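Local coordinates for uncharacterized protein (Pseudomonas aeruginosa PAO1, PDB 4R1D), which is an alpha/beta hydrolase-fold protein that binds calcium and probably acts as a lipase effector of the H2 type VI secretion system, held in complex with the inhibitor Tli4, at residues Ile54-Thr60 with Ala207-Trp211; Val113-Ile119 with Arg132-Lys138; Ile290-Arg295 with Trp375-Pro380; Gly307-Gly311 with Asp462-Thr466. All blocks are in the same frame, centred on the assembly; numbering follows the deposited sequence.

Interaction 1. Residues Ile54-Thr60 with Ala207-Trp211; sequences IPGIMGT and AGYNW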
loop_
_atom_site.group_PDB
_atom_site.type_symbol
_atom_site.label_atom_id
_atom_site.label_comp_id
_atom_site.label_asym_id
_atom_site.label_seq_id
_atom_site.Cartn_x
_atom_site.Cartn_y
_atom_site.Cartn_z
ATOM N N ILE A 54 -5.553 -11.771 7.273
ATOM C CA ILE A 54 -5.000 -11.037 6.163
ATOM C C ILE A 54 -5.832 -9.775 5.981
ATOM O O ILE A 54 -7.026 -9.852 5.674
ATOM C CB ILE A 54 -5.014 -11.871 4.867
ATOM C CG1 ILE A 54 -4.381 -13.251 5.109
ATOM C CG2 ILE A 54 -4.331 -11.096 3.720
ATOM C CD1 ILE A 54 -4.348 -14.168 3.877
ATOM N N PRO A 55 -5.203 -8.610 6.165
ATOM C CA PRO A 55 -5.881 -7.313 6.115
ATOM C C PRO A 55 -6.185 -6.901 4.678
ATOM O O PRO A 55 -5.841 -7.612 3.741
ATOM C CB PRO A 55 -4.851 -6.357 6.716
ATOM C CG PRO A 55 -3.524 -6.979 6.337
ATOM C CD PRO A 55 -3.749 -8.472 6.411
ATOM N N GLY A 56 -6.821 -5.747 4.520
ATOM C CA GLY A 56 -7.254 -5.318 3.208
ATOM C C GLY A 56 -6.656 -4.022 2.716
ATOM O O GLY A 56 -5.480 -3.714 2.941
ATOM N N ILE A 57 -7.499 -3.272 2.017
ATOM C CA ILE A 57 -7.113 -2.064 1.303
ATOM C C ILE A 57 -6.297 -1.101 2.180
ATOM O O ILE A 57 -6.788 -0.647 3.200
ATOM C CB ILE A 57 -8.384 -1.355 0.770
ATOM C CG1 ILE A 57 -8.987 -2.141 -0.405
ATOM C CG2 ILE A 57 -8.086 0.087 0.367
ATOM C CD1 ILE A 57 -10.410 -1.688 -0.779
ATOM N N MET A 58 -5.052 -0.815 1.784
ATOM C CA MET A 58 -4.221 0.160 2.506
ATOM C C MET A 58 -4.086 -0.164 4.002
ATOM O O MET A 58 -3.825 0.724 4.811
ATOM C CB MET A 58 -4.820 1.576 2.354
ATOM C CG MET A 58 -4.707 2.152 0.946
ATOM S SD MET A 58 -5.426 3.824 0.770
ATOM C CE MET A 58 -7.189 3.427 0.758
ATOM N N GLY A 59 -4.250 -1.433 4.360
ATOM C CA GLY A 59 -4.467 -1.798 5.754
ATOM C C GLY A 59 -3.222 -2.098 6.568
ATOM O O GLY A 59 -3.295 -2.218 7.797
ATOM N N THR A 60 -2.083 -2.195 5.888
ATOM C CA THR A 60 -0.829 -2.595 6.520
ATOM C C THR A 60 0.140 -1.421 6.570
ATOM O O THR A 60 0.319 -0.719 5.581
ATOM C CB THR A 60 -0.176 -3.789 5.765
ATOM O OG1 THR A 60 -1.083 -4.910 5.744
ATOM C CG2 THR A 60 1.164 -4.219 6.410
ATOM N N ALA A 207 -0.975 -11.474 9.039
ATOM C CA ALA A 207 -0.191 -11.476 7.809
ATOM C C ALA A 207 -0.302 -10.160 7.057
ATOM O O ALA A 207 -0.811 -10.112 5.935
ATOM C CB ALA A 207 -0.611 -12.636 6.914
ATOM N N GLY A 208 0.177 -9.084 7.671
ATOM C CA GLY A 208 0.237 -7.810 6.967
ATOM C C GLY A 208 1.062 -7.976 5.695
ATOM O O GLY A 208 1.948 -8.841 5.622
ATOM N N TYR A 209 0.789 -7.149 4.688
ATOM C CA TYR A 209 1.469 -7.290 3.409
ATOM C C TYR A 209 1.610 -5.954 2.686
ATOM O O TYR A 209 0.908 -4.989 2.978
ATOM C CB TYR A 209 0.760 -8.319 2.526
ATOM C CG TYR A 209 -0.649 -7.904 2.143
ATOM C CD1 TYR A 209 -1.736 -8.276 2.918
ATOM C CD2 TYR A 209 -0.884 -7.165 0.999
ATOM C CE1 TYR A 209 -3.015 -7.892 2.577
ATOM C CE2 TYR A 209 -2.172 -6.776 0.642
ATOM C CZ TYR A 209 -3.226 -7.146 1.434
ATOM O OH TYR A 209 -4.507 -6.763 1.079
ATOM N N ASN A 210 2.544 -5.913 1.751
ATOM C CA ASN A 210 2.817 -4.717 0.986
ATOM C C ASN A 210 1.715 -4.548 -0.051
ATOM O O ASN A 210 1.777 -5.137 -1.121
ATOM C CB ASN A 210 4.194 -4.843 0.335
ATOM C CG ASN A 210 4.495 -3.720 -0.641
ATOM O OD1 ASN A 210 3.722 -2.767 -0.783
ATOM N ND2 ASN A 210 5.653 -3.818 -1.303
ATOM N N TRP A 211 0.703 -3.761 0.299
ATOM C CA TRP A 211 -0.494 -3.607 -0.537
ATOM C C TRP A 211 -0.246 -2.816 -1.828
ATOM O O TRP A 211 -1.086 -2.805 -2.724
ATOM C CB TRP A 211 -1.649 -3.007 0.285
ATOM C CG TRP A 211 -1.268 -1.754 1.013
ATOM C CD1 TRP A 211 -0.829 -1.649 2.314
ATOM C CD2 TRP A 211 -1.258 -0.429 0.478
ATOM N NE1 TRP A 211 -0.562 -0.335 2.612
ATOM C CE2 TRP A 211 -0.820 0.434 1.503
ATOM C CE3 TRP A 211 -1.600 0.115 -0.767
ATOM C CZ2 TRP A 211 -0.694 1.813 1.320
ATOM C CZ3 TRP A 211 -1.474 1.496 -0.948
ATOM C CH2 TRP A 211 -1.023 2.325 0.091
#
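Three hydrogen bonds join the loop 54-60 to the loop 207-211, two of them using Thr60. Its OG1 accepts from Tyr209 N at 3.1 Å in a nearly straight bond; OG1 lies beside the backbone N of Thr60, a torsion that turns it to that amide. The carbonyl Thr60 O takes the indole N-H of Trp211, 3.1 Å from NE1. This donor lies in the carbonyl plane on a lone pair, and the oxygen sits almost exactly in the indole plane, although the bond is bent to 141°. In the third bond Tyr209 OH donates to Pro55 O at 3.1 Å, tilted 33° from the carbonyl plane.

The indole of Trp211 is met by Met58. Its CA stands 3.5 Å from the centroid of the five-membered ring of Trp211 and only 8° off the normal, a CH-pi contact over the face, while its SD makes an oblique Met-aromatic approach to the six-membered ring. The type II turn Gly56-Gly59, closed by Gly59 N to Gly56 O, carries Met58 into this position.

Apolar packing completes the seam: Ile54 CG2 meets Tyr209 CE1 at 3.6 Å, and Pro55 CG lies 3.9 Å from the same carbon.

Both loops leave the C-terminal ends of adjacent parallel strands, 48-54 and 201-206, of the hydrolase sheet. Helix 215-238 packs against Ala207 and Tyr209, and strand 111-113 against Thr60.

Interaction 2. Residues Val113-Ile119 with Arg132-Lys138; sequences VDDQGTI and RLRGWGK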
loop_
_atom_site.group_PDB
_atom_site.type_symbol
_atom_site.label_atom_id
_atom_site.label_comp_id
_atom_site.label_asym_id
_atom_site.label_seq_id
_atom_site.Cartn_x
_atom_site.Cartn_y
_atom_site.Cartn_z
ATOM N N VAL A 113 6.613 -4.125 4.797
ATOM C CA VAL A 113 5.779 -4.165 5.992
ATOM C C VAL A 113 6.515 -3.642 7.222
ATOM O O VAL A 113 7.683 -3.972 7.442
ATOM C CB VAL A 113 5.305 -5.588 6.278
ATOM C CG1 VAL A 113 4.565 -5.647 7.615
ATOM C CG2 VAL A 113 4.431 -6.075 5.127
ATOM N N ASP A 114 5.822 -2.821 8.007
ATOM C CA ASP A 114 6.336 -2.273 9.263
ATOM C C ASP A 114 5.497 -2.845 10.395
ATOM O O ASP A 114 4.313 -2.531 10.506
ATOM C CB ASP A 114 6.236 -0.738 9.258
ATOM C CG ASP A 114 6.726 -0.100 10.561
ATOM O OD1 ASP A 114 7.216 -0.828 11.454
ATOM O OD2 ASP A 114 6.636 1.145 10.686
ATOM N N ASP A 115 6.109 -3.681 11.230
ATOM C CA ASP A 115 5.385 -4.339 12.313
ATOM C C ASP A 115 5.433 -3.585 13.638
ATOM O O ASP A 115 5.031 -4.117 14.677
ATOM C CB ASP A 115 5.869 -5.786 12.499
ATOM C CG ASP A 115 7.284 -5.875 13.037
ATOM O OD1 ASP A 115 7.961 -4.823 13.152
ATOM O OD2 ASP A 115 7.716 -7.012 13.348
ATOM N N GLN A 116 5.908 -2.339 13.600
ATOM C CA GLN A 116 6.106 -1.566 14.820
ATOM C C GLN A 116 4.998 -0.554 15.102
ATOM O O GLN A 116 5.198 0.412 15.842
ATOM C CB GLN A 116 7.481 -0.883 14.777
ATOM C CG GLN A 116 8.614 -1.886 14.654
ATOM C CD GLN A 116 8.778 -2.720 15.917
ATOM O OE1 GLN A 116 8.844 -3.950 15.868
ATOM N NE2 GLN A 116 8.840 -2.048 17.054
ATOM N N GLY A 117 3.813 -0.793 14.542
ATOM C CA GLY A 117 2.665 0.041 14.844
ATOM C C GLY A 117 2.117 -0.200 16.240
ATOM O O GLY A 117 2.525 -1.140 16.935
ATOM N N THR A 118 1.181 0.650 16.646
ATOM C CA THR A 118 0.560 0.542 17.959
ATOM C C THR A 118 -0.358 -0.678 17.985
ATOM O O THR A 118 -0.895 -1.070 16.957
ATOM C CB THR A 118 -0.270 1.786 18.277
ATOM O OG1 THR A 118 -1.236 1.984 17.236
ATOM C CG2 THR A 118 0.634 3.018 18.394
ATOM N N ILE A 119 -0.527 -1.258 19.169
ATOM C CA ILE A 119 -1.321 -2.472 19.344
ATOM C C ILE A 119 -2.284 -2.300 20.502
ATOM O O ILE A 119 -1.909 -1.797 21.562
ATOM C CB ILE A 119 -0.424 -3.686 19.659
ATOM C CG1 ILE A 119 0.515 -3.977 18.485
ATOM C CG2 ILE A 119 -1.276 -4.922 19.994
ATOM C CD1 ILE A 119 1.498 -5.126 18.734
ATOM N N ARG A 132 2.735 -8.345 19.532
ATOM C CA ARG A 132 3.733 -7.815 18.604
ATOM C C ARG A 132 4.390 -8.954 17.813
ATOM O O ARG A 132 4.521 -8.889 16.590
ATOM C CB ARG A 132 4.775 -6.990 19.373
ATOM C CG ARG A 132 5.989 -6.549 18.583
ATOM C CD ARG A 132 5.914 -5.092 18.162
ATOM N NE ARG A 132 5.282 -4.192 19.134
ATOM C CZ ARG A 132 4.498 -3.187 18.758
ATOM N NH1 ARG A 132 4.285 -2.997 17.460
ATOM N NH2 ARG A 132 3.920 -2.387 19.643
ATOM N N LEU A 133 4.788 -10.014 18.511
ATOM C CA LEU A 133 5.350 -11.183 17.845
ATOM C C LEU A 133 4.362 -11.777 16.853
ATOM O O LEU A 133 4.759 -12.287 15.800
ATOM C CB LEU A 133 5.761 -12.246 18.862
ATOM C CG LEU A 133 7.086 -11.923 19.553
ATOM C CD1 LEU A 133 7.345 -12.893 20.708
ATOM C CD2 LEU A 133 8.236 -11.939 18.549
ATOM N N ARG A 134 3.081 -11.715 17.195
ATOM C CA ARG A 134 2.033 -12.228 16.308
ATOM C C ARG A 134 1.772 -11.284 15.133
ATOM O O ARG A 134 0.928 -11.578 14.289
ATOM C CB ARG A 134 0.717 -12.426 17.059
ATOM C CG ARG A 134 0.772 -13.374 18.244
ATOM C CD ARG A 134 0.567 -14.807 17.847
ATOM N NE ARG A 134 0.217 -15.600 19.027
ATOM C CZ ARG A 134 -1.021 -15.713 19.496
ATOM N NH1 ARG A 134 -2.023 -15.092 18.869
ATOM N NH2 ARG A 134 -1.258 -16.441 20.587
ATOM N N GLY A 135 2.457 -10.141 15.108
ATOM C CA GLY A 135 2.338 -9.200 13.999
ATOM C C GLY A 135 1.154 -8.243 14.040
ATOM O O GLY A 135 0.831 -7.583 13.040
ATOM N N TRP A 136 0.507 -8.131 15.191
ATOM C CA TRP A 136 -0.694 -7.305 15.268
ATOM C C TRP A 136 -0.391 -5.811 15.098
ATOM O O TRP A 136 -1.301 -5.024 14.865
ATOM C CB TRP A 136 -1.435 -7.527 16.582
ATOM C CG TRP A 136 -2.024 -8.904 16.759
ATOM C CD1 TRP A 136 -1.689 -10.056 16.094
ATOM C CD2 TRP A 136 -3.046 -9.258 17.686
ATOM N NE1 TRP A 136 -2.466 -11.105 16.551
ATOM C CE2 TRP A 136 -3.303 -10.637 17.529
ATOM C CE3 TRP A 136 -3.778 -8.538 18.632
ATOM C CZ2 TRP A 136 -4.256 -11.309 18.293
ATOM C CZ3 TRP A 136 -4.728 -9.207 19.386
ATOM C CH2 TRP A 136 -4.954 -10.579 19.213
ATOM N N GLY A 137 0.885 -5.434 15.208
ATOM C CA GLY A 137 1.276 -4.048 15.026
ATOM C C GLY A 137 1.582 -3.731 13.572
ATOM O O GLY A 137 2.108 -2.670 13.257
ATOM N N LYS A 138 1.270 -4.668 12.686
ATOM C CA LYS A 138 1.481 -4.475 11.254
ATOM C C LYS A 138 0.330 -3.746 10.584
ATOM O O LYS A 138 0.473 -3.281 9.455
ATOM C CB LYS A 138 1.582 -5.824 10.554
ATOM C CG LYS A 138 2.859 -6.590 10.786
ATOM C CD LYS A 138 2.693 -7.994 10.247
ATOM C CE LYS A 138 3.874 -8.890 10.637
ATOM N NZ LYS A 138 3.722 -10.266 10.075
HETATM O O HOH W 1 3.571 -6.539 15.307
HETATM O O HOH W 2 5.994 -9.128 14.034
#
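Gly117 and Gly137 bring their CA atoms to 4.3 Å, and Gly117 N donates to Gly137 O at 2.8 Å across the two loops. The second loop follows a Schellman motif, in which Gly135 with positive phi ends helix 128-133; the first contains an Asx turn, with Asp114 OD1 accepting from Gln116 N while its OD2 forms a salt bridge with Arg73.

Arg132 is the main polar side chain here. Bends at chi2 and chi3 fold its chain back so that NH1 donates to two backbone carbonyls, Gly117 O at 2.6 Å and Asp115 O at 3.1 Å. Both oxygens lie near the guanidinium plane, and the first bond is the straighter, 167° against 148°. Ile119 CD1 covers one guanidinium face, 3.6 Å above its centre, so the edge is used for polar bonds and this face for apolar packing.

Lys138 runs its methylene chain past Val113 and Asp115, with CG 3.6 Å from Asp115 CB; its NZ then bonds Cys206 O. Trp136 reaches toward the calcium site, its side chain about 4 Å from that of Glu152.

One water joins Asp115 O, Arg132 O and Gly137 N, donating to the two carbonyls and accepting from the Gly137 amide at 2.9 Å.

Interaction 3. Residues Ile290-Arg295 with Trp375-Pro380; sequences IYHHMR and WYGLVP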
loop_
_atom_site.group_PDB
_atom_site.type_symbol
_atom_site.label_atom_id
_atom_site.label_comp_id
_atom_site.label_asym_id
_atom_site.label_seq_id
_atom_site.Cartn_x
_atom_site.Cartn_y
_atom_site.Cartn_z
ATOM N N ILE A 290 -12.688 2.901 -7.591
ATOM C CA ILE A 290 -11.337 3.302 -8.009
ATOM C C ILE A 290 -11.404 4.375 -9.087
ATOM O O ILE A 290 -10.555 5.266 -9.149
ATOM C CB ILE A 290 -10.461 2.102 -8.486
ATOM C CG1 ILE A 290 -8.999 2.541 -8.647
ATOM C CG2 ILE A 290 -10.976 1.531 -9.797
ATOM C CD1 ILE A 290 -8.100 1.445 -9.202
ATOM N N TYR A 291 -12.432 4.306 -9.929
ATOM C CA TYR A 291 -12.610 5.341 -10.941
ATOM C C TYR A 291 -12.957 6.676 -10.285
ATOM O O TYR A 291 -12.394 7.700 -10.625
ATOM C CB TYR A 291 -13.692 4.922 -11.936
ATOM C CG TYR A 291 -13.859 5.864 -13.101
ATOM C CD1 TYR A 291 -14.577 7.045 -12.955
ATOM C CD2 TYR A 291 -13.336 5.558 -14.349
ATOM C CE1 TYR A 291 -14.748 7.904 -14.005
ATOM C CE2 TYR A 291 -13.507 6.424 -15.425
ATOM C CZ TYR A 291 -14.227 7.588 -15.240
ATOM O OH TYR A 291 -14.404 8.475 -16.280
ATOM N N HIS A 292 -13.886 6.670 -9.336
ATOM C CA HIS A 292 -14.219 7.908 -8.642
ATOM C C HIS A 292 -12.967 8.530 -8.044
ATOM O O HIS A 292 -12.687 9.710 -8.246
ATOM C CB HIS A 292 -15.224 7.670 -7.511
ATOM C CG HIS A 292 -15.387 8.861 -6.618
ATOM N ND1 HIS A 292 -14.529 9.125 -5.572
ATOM C CD2 HIS A 292 -16.269 9.888 -6.650
ATOM C CE1 HIS A 292 -14.890 10.252 -4.981
ATOM N NE2 HIS A 292 -15.944 10.736 -5.616
ATOM N N HIS A 293 -12.212 7.725 -7.303
ATOM C CA HIS A 293 -11.064 8.248 -6.572
ATOM C C HIS A 293 -9.969 8.791 -7.481
ATOM O O HIS A 293 -9.406 9.841 -7.197
ATOM C CB HIS A 293 -10.530 7.195 -5.597
ATOM C CG HIS A 293 -11.566 6.726 -4.626
ATOM N ND1 HIS A 293 -11.472 5.534 -3.940
ATOM C CD2 HIS A 293 -12.738 7.287 -4.249
ATOM C CE1 HIS A 293 -12.537 5.389 -3.169
ATOM N NE2 HIS A 293 -13.322 6.439 -3.339
ATOM N N MET A 294 -9.693 8.092 -8.581
ATOM C CA MET A 294 -8.676 8.530 -9.516
ATOM C C MET A 294 -9.086 9.783 -10.280
ATOM O O MET A 294 -8.234 10.563 -10.687
ATOM C CB MET A 294 -8.300 7.405 -10.488
ATOM C CG MET A 294 -7.542 6.263 -9.810
ATOM S SD MET A 294 -6.954 5.027 -10.974
ATOM C CE MET A 294 -5.600 5.951 -11.704
ATOM N N ARG A 295 -10.383 9.980 -10.475
ATOM C CA ARG A 295 -10.827 11.173 -11.200
ATOM C C ARG A 295 -11.204 12.350 -10.290
ATOM O O ARG A 295 -11.192 13.503 -10.741
ATOM C CB ARG A 295 -11.985 10.838 -12.159
ATOM C CG ARG A 295 -11.613 9.910 -13.320
ATOM C CD ARG A 295 -10.512 10.501 -14.163
ATOM N NE ARG A 295 -10.881 11.819 -14.675
ATOM C CZ ARG A 295 -11.540 12.017 -15.816
ATOM N NH1 ARG A 295 -11.901 10.987 -16.565
ATOM N NH2 ARG A 295 -11.828 13.252 -16.216
ATOM N N TRP A 375 -11.595 12.149 -22.429
ATOM C CA TRP A 375 -12.067 12.760 -21.188
ATOM C C TRP A 375 -12.698 11.794 -20.175
ATOM O O TRP A 375 -12.682 12.074 -18.980
ATOM C CB TRP A 375 -13.045 13.904 -21.478
ATOM C CG TRP A 375 -14.380 13.450 -21.962
ATOM C CD1 TRP A 375 -14.735 13.185 -23.253
ATOM C CD2 TRP A 375 -15.546 13.203 -21.166
ATOM N NE1 TRP A 375 -16.053 12.782 -23.311
ATOM C CE2 TRP A 375 -16.573 12.793 -22.044
ATOM C CE3 TRP A 375 -15.823 13.283 -19.795
ATOM C CZ2 TRP A 375 -17.854 12.469 -21.596
ATOM C CZ3 TRP A 375 -17.099 12.975 -19.355
ATOM C CH2 TRP A 375 -18.096 12.564 -20.250
ATOM N N TYR A 376 -13.273 10.681 -20.634
ATOM C CA TYR A 376 -13.955 9.787 -19.704
ATOM C C TYR A 376 -13.090 8.598 -19.300
ATOM O O TYR A 376 -13.549 7.716 -18.586
ATOM C CB TYR A 376 -15.341 9.324 -20.221
ATOM C CG TYR A 376 -15.318 8.448 -21.462
ATOM C CD1 TYR A 376 -15.225 7.067 -21.360
ATOM C CD2 TYR A 376 -15.391 9.010 -22.733
ATOM C CE1 TYR A 376 -15.208 6.256 -22.500
ATOM C CE2 TYR A 376 -15.365 8.220 -23.867
ATOM C CZ TYR A 376 -15.278 6.849 -23.749
ATOM O OH TYR A 376 -15.256 6.063 -24.878
ATOM N N GLY A 377 -11.840 8.591 -19.749
ATOM C CA GLY A 377 -10.924 7.508 -19.427
ATOM C C GLY A 377 -10.464 7.577 -17.987
ATOM O O GLY A 377 -10.666 8.583 -17.319
ATOM N N LEU A 378 -9.849 6.500 -17.505
ATOM C CA LEU A 378 -9.391 6.444 -16.115
ATOM C C LEU A 378 -8.296 7.476 -15.859
ATOM O O LEU A 378 -8.283 8.144 -14.822
ATOM C CB LEU A 378 -8.849 5.058 -15.819
ATOM C CG LEU A 378 -8.484 4.822 -14.354
ATOM C CD1 LEU A 378 -9.737 4.878 -13.488
ATOM C CD2 LEU A 378 -7.795 3.463 -14.227
ATOM N N VAL A 379 -7.366 7.572 -16.802
ATOM C CA VAL A 379 -6.349 8.611 -16.794
ATOM C C VAL A 379 -6.406 9.395 -18.101
ATOM O O VAL A 379 -5.654 9.122 -19.041
ATOM C CB VAL A 379 -4.943 8.036 -16.583
ATOM C CG1 VAL A 379 -3.933 9.169 -16.413
ATOM C CG2 VAL A 379 -4.934 7.132 -15.371
ATOM N N PRO A 380 -7.319 10.371 -18.164
ATOM C CA PRO A 380 -7.424 11.211 -19.361
ATOM C C PRO A 380 -6.100 11.915 -19.611
ATOM O O PRO A 380 -5.232 11.997 -18.727
ATOM C CB PRO A 380 -8.503 12.226 -18.987
ATOM C CG PRO A 380 -8.513 12.247 -17.483
ATOM C CD PRO A 380 -8.197 10.832 -17.075
HETATM O O HOH W 3 -6.651 10.119 -13.655
#
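Arg295, on helix 289-296, reaches into the loop 375-380 and can be followed outward from CB. With CG anti to the carbonyl carbon (chi1 -66°), the chain first passes over the ring of Tyr291, one turn earlier, where CG lies 3.8 Å above the plane and toward the rim. Further bends at chi2 and chi3 lead CD to Leu378 O, 3.3 Å away. NE runs beside the Pro380 ring, and at CZ the contact becomes a flat one: Pro380 CG sits over the centre of one guanidinium face, 3.5 Å from CZ. The tip works through its edge. NH1 donates to Trp375 O at 2.8 Å, 151° at the hydrogen, and also makes a weak, bent bond to Gly377 O. NH2 adds a weak bond to Trp375 O and has a salt bridge to Asp461 as its second partner. Packing of Pro380 over one face and bonds at the edge together restrict the rotation of the group.

Beside it, Tyr291 OH donates to Tyr376 O at 2.6 Å, from 51° above the carbonyl plane rather than on a lone pair. Thus three successive carbonyls, of Trp375, Tyr376 and Gly377, accept from two side chains of one helix face.

The apolar half is built by Leu378, whose CD1 is 3.8 Å from Tyr291 CD2 and whose CD2 is 3.7 Å from Met294 SD; Met294 CE continues to Val379 CG2.

Around the contact, helix 310-317 packs on Ile290 and Met294, while strands 339-342 and 443-446 border Tyr291 and strand 443-446 also meets Arg295.

Interaction 4. Residues Gly307-Gly311 with Asp462-Thr466; sequences GRNAG and DENGT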
loop_
_atom_site.group_PDB
_atom_site.type_symbol
_atom_site.label_atom_id
_atom_site.label_comp_id
_atom_site.label_asym_id
_atom_site.label_seq_id
_atom_site.Cartn_x
_atom_site.Cartn_y
_atom_site.Cartn_z
ATOM N N GLY A 307 -5.241 10.727 -1.626
ATOM C CA GLY A 307 -5.256 12.066 -2.182
ATOM C C GLY A 307 -6.626 12.714 -2.153
ATOM O O GLY A 307 -7.644 12.035 -1.991
ATOM N N ARG A 308 -6.638 14.036 -2.313
ATOM C CA ARG A 308 -7.873 14.814 -2.221
ATOM C C ARG A 308 -8.340 15.331 -3.577
ATOM O O ARG A 308 -9.337 16.048 -3.660
ATOM C CB ARG A 308 -7.676 15.995 -1.283
ATOM C CG ARG A 308 -7.395 15.586 0.135
ATOM C CD ARG A 308 -8.539 14.769 0.688
ATOM N NE ARG A 308 -8.342 14.504 2.104
ATOM C CZ ARG A 308 -9.124 13.721 2.831
ATOM N NH1 ARG A 308 -10.167 13.119 2.272
ATOM N NH2 ARG A 308 -8.857 13.544 4.117
ATOM N N ASN A 309 -7.608 14.989 -4.622
ATOM C CA ASN A 309 -8.051 15.262 -5.988
ATOM C C ASN A 309 -7.464 14.223 -6.932
ATOM O O ASN A 309 -6.689 13.334 -6.519
ATOM C CB ASN A 309 -7.719 16.704 -6.432
ATOM C CG ASN A 309 -6.232 17.015 -6.382
ATOM O OD1 ASN A 309 -5.400 16.176 -6.699
ATOM N ND2 ASN A 309 -5.893 18.243 -5.991
ATOM N N ALA A 310 -7.854 14.313 -8.196
ATOM C CA ALA A 310 -7.436 13.353 -9.205
ATOM C C ALA A 310 -5.923 13.166 -9.256
ATOM O O ALA A 310 -5.433 12.038 -9.263
ATOM C CB ALA A 310 -7.945 13.792 -10.574
ATOM N N GLY A 311 -5.190 14.273 -9.324
ATOM C CA GLY A 311 -3.754 14.218 -9.536
ATOM C C GLY A 311 -3.048 13.519 -8.386
ATOM O O GLY A 311 -2.082 12.784 -8.598
ATOM N N ASP A 462 -11.849 19.913 -12.977
ATOM C CA ASP A 462 -11.254 20.537 -11.794
ATOM C C ASP A 462 -10.587 19.500 -10.892
ATOM O O ASP A 462 -10.268 19.783 -9.736
ATOM C CB ASP A 462 -12.308 21.315 -11.008
ATOM C CG ASP A 462 -13.297 20.408 -10.300
ATOM O OD1 ASP A 462 -13.373 19.203 -10.642
ATOM O OD2 ASP A 462 -14.012 20.907 -9.411
ATOM N N GLU A 463 -10.401 18.299 -11.433
ATOM C CA GLU A 463 -9.791 17.189 -10.699
ATOM C C GLU A 463 -10.582 16.785 -9.465
ATOM O O GLU A 463 -10.086 16.028 -8.630
ATOM C CB GLU A 463 -8.324 17.499 -10.342
ATOM C CG GLU A 463 -7.418 17.520 -11.571
ATOM C CD GLU A 463 -5.939 17.597 -11.246
ATOM O OE1 GLU A 463 -5.525 17.091 -10.179
ATOM O OE2 GLU A 463 -5.188 18.159 -12.068
ATOM N N ASN A 464 -11.824 17.269 -9.371
ATOM C CA ASN A 464 -12.691 16.963 -8.240
ATOM C C ASN A 464 -14.122 16.587 -8.675
ATOM O O ASN A 464 -15.019 16.481 -7.846
ATOM C CB ASN A 464 -12.725 18.131 -7.232
ATOM C CG ASN A 464 -11.469 18.203 -6.344
ATOM O OD1 ASN A 464 -10.851 19.257 -6.207
ATOM N ND2 ASN A 464 -11.109 17.081 -5.724
ATOM N N GLY A 465 -14.327 16.380 -9.972
ATOM C CA GLY A 465 -15.575 15.797 -10.431
ATOM C C GLY A 465 -16.365 16.604 -11.449
ATOM O O GLY A 465 -17.416 16.155 -11.894
ATOM N N THR A 466 -15.880 17.781 -11.828
ATOM C CA THR A 466 -16.637 18.569 -12.806
ATOM C C THR A 466 -15.800 19.294 -13.854
ATOM O O THR A 466 -14.677 19.738 -13.588
ATOM C CB THR A 466 -17.603 19.572 -12.118
ATOM O OG1 THR A 466 -18.598 20.009 -13.061
ATOM C CG2 THR A 466 -16.834 20.778 -11.564
HETATM O O HOH W 4 -3.450 17.298 -8.400
HETATM O O HOH W 5 -8.461 19.829 -5.004
#
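Glu463 and Asn464 meet the start of helix 310-317 through three direct hydrogen bonds. Glu463 O accepts from Ala310 N at 2.8 Å, the amide lying in the carbonyl plane on a lone pair with 157° at the hydrogen. The same residue offers its carboxylate to the next amide: OE1 takes Gly311 N at 3.0 Å, met from 45° above the carboxylate plane. Asn464 ND2 donates to Arg308 O at 2.9 Å, again on a lone pair and nearly within its own amide plane. Between these bonds Ala310 CB rests 3.7 Å from Glu463 CB.

A second shell fixes the groups. Asn309 is the N-cap; a chi1 of 59° turns its amide back over the helix start, where OD1 meets Glu312 N in a hydrogen bond. One water donates both to that OD1 and to Glu463 OE1, 2.7 Å from the latter, while another joins Asn309 ND2 to Asn464 OD1. Tyr386 OH holds Glu463 OE2, and Cys296 O is a further acceptor for Asn464 ND2.

The loop itself is shaped by Asp462, whose OD1 receives Asn464 N at 2.8 Å, an Asx turn, and Thr466 N at 3.1 Å from the opposite face of the carboxylate. Asp462 N returns a bond to Thr466 O, closing the bend that presents Glu463.

The first-turn amides Ala310 N, Gly311 N and Glu312 N therefore have acceptors from two sources, the remote loop and the N-cap. A carboxylate beside this N-terminus would probably be stabilised in its charged form by the helix dipole.

How the interactions relate
Interactions 1 and 2 form one continuous region, with centres 12 Å apart: Thr60 CG2 lies 3.3 Å from Lys138 O, and Tyr209 CA 3.6 Å from Val113 CG2. Interactions 3 and 4 form another, centres 9 Å apart, joined where Ala310 CB packs 3.2 Å from Met294 O on the preceding helix. Their segments alternate along the chain, so the loops they close overlap in sequence. The pairs are separate: interactions 1 and 3 come no nearer than about 7 Å between atoms, and 2 and 3 about 20 Å. Interaction 2 is the one beside the calcium site, the Trp136 side chain being about 8 Å from the ion; interactions 1, 3 and 4 lie away from it.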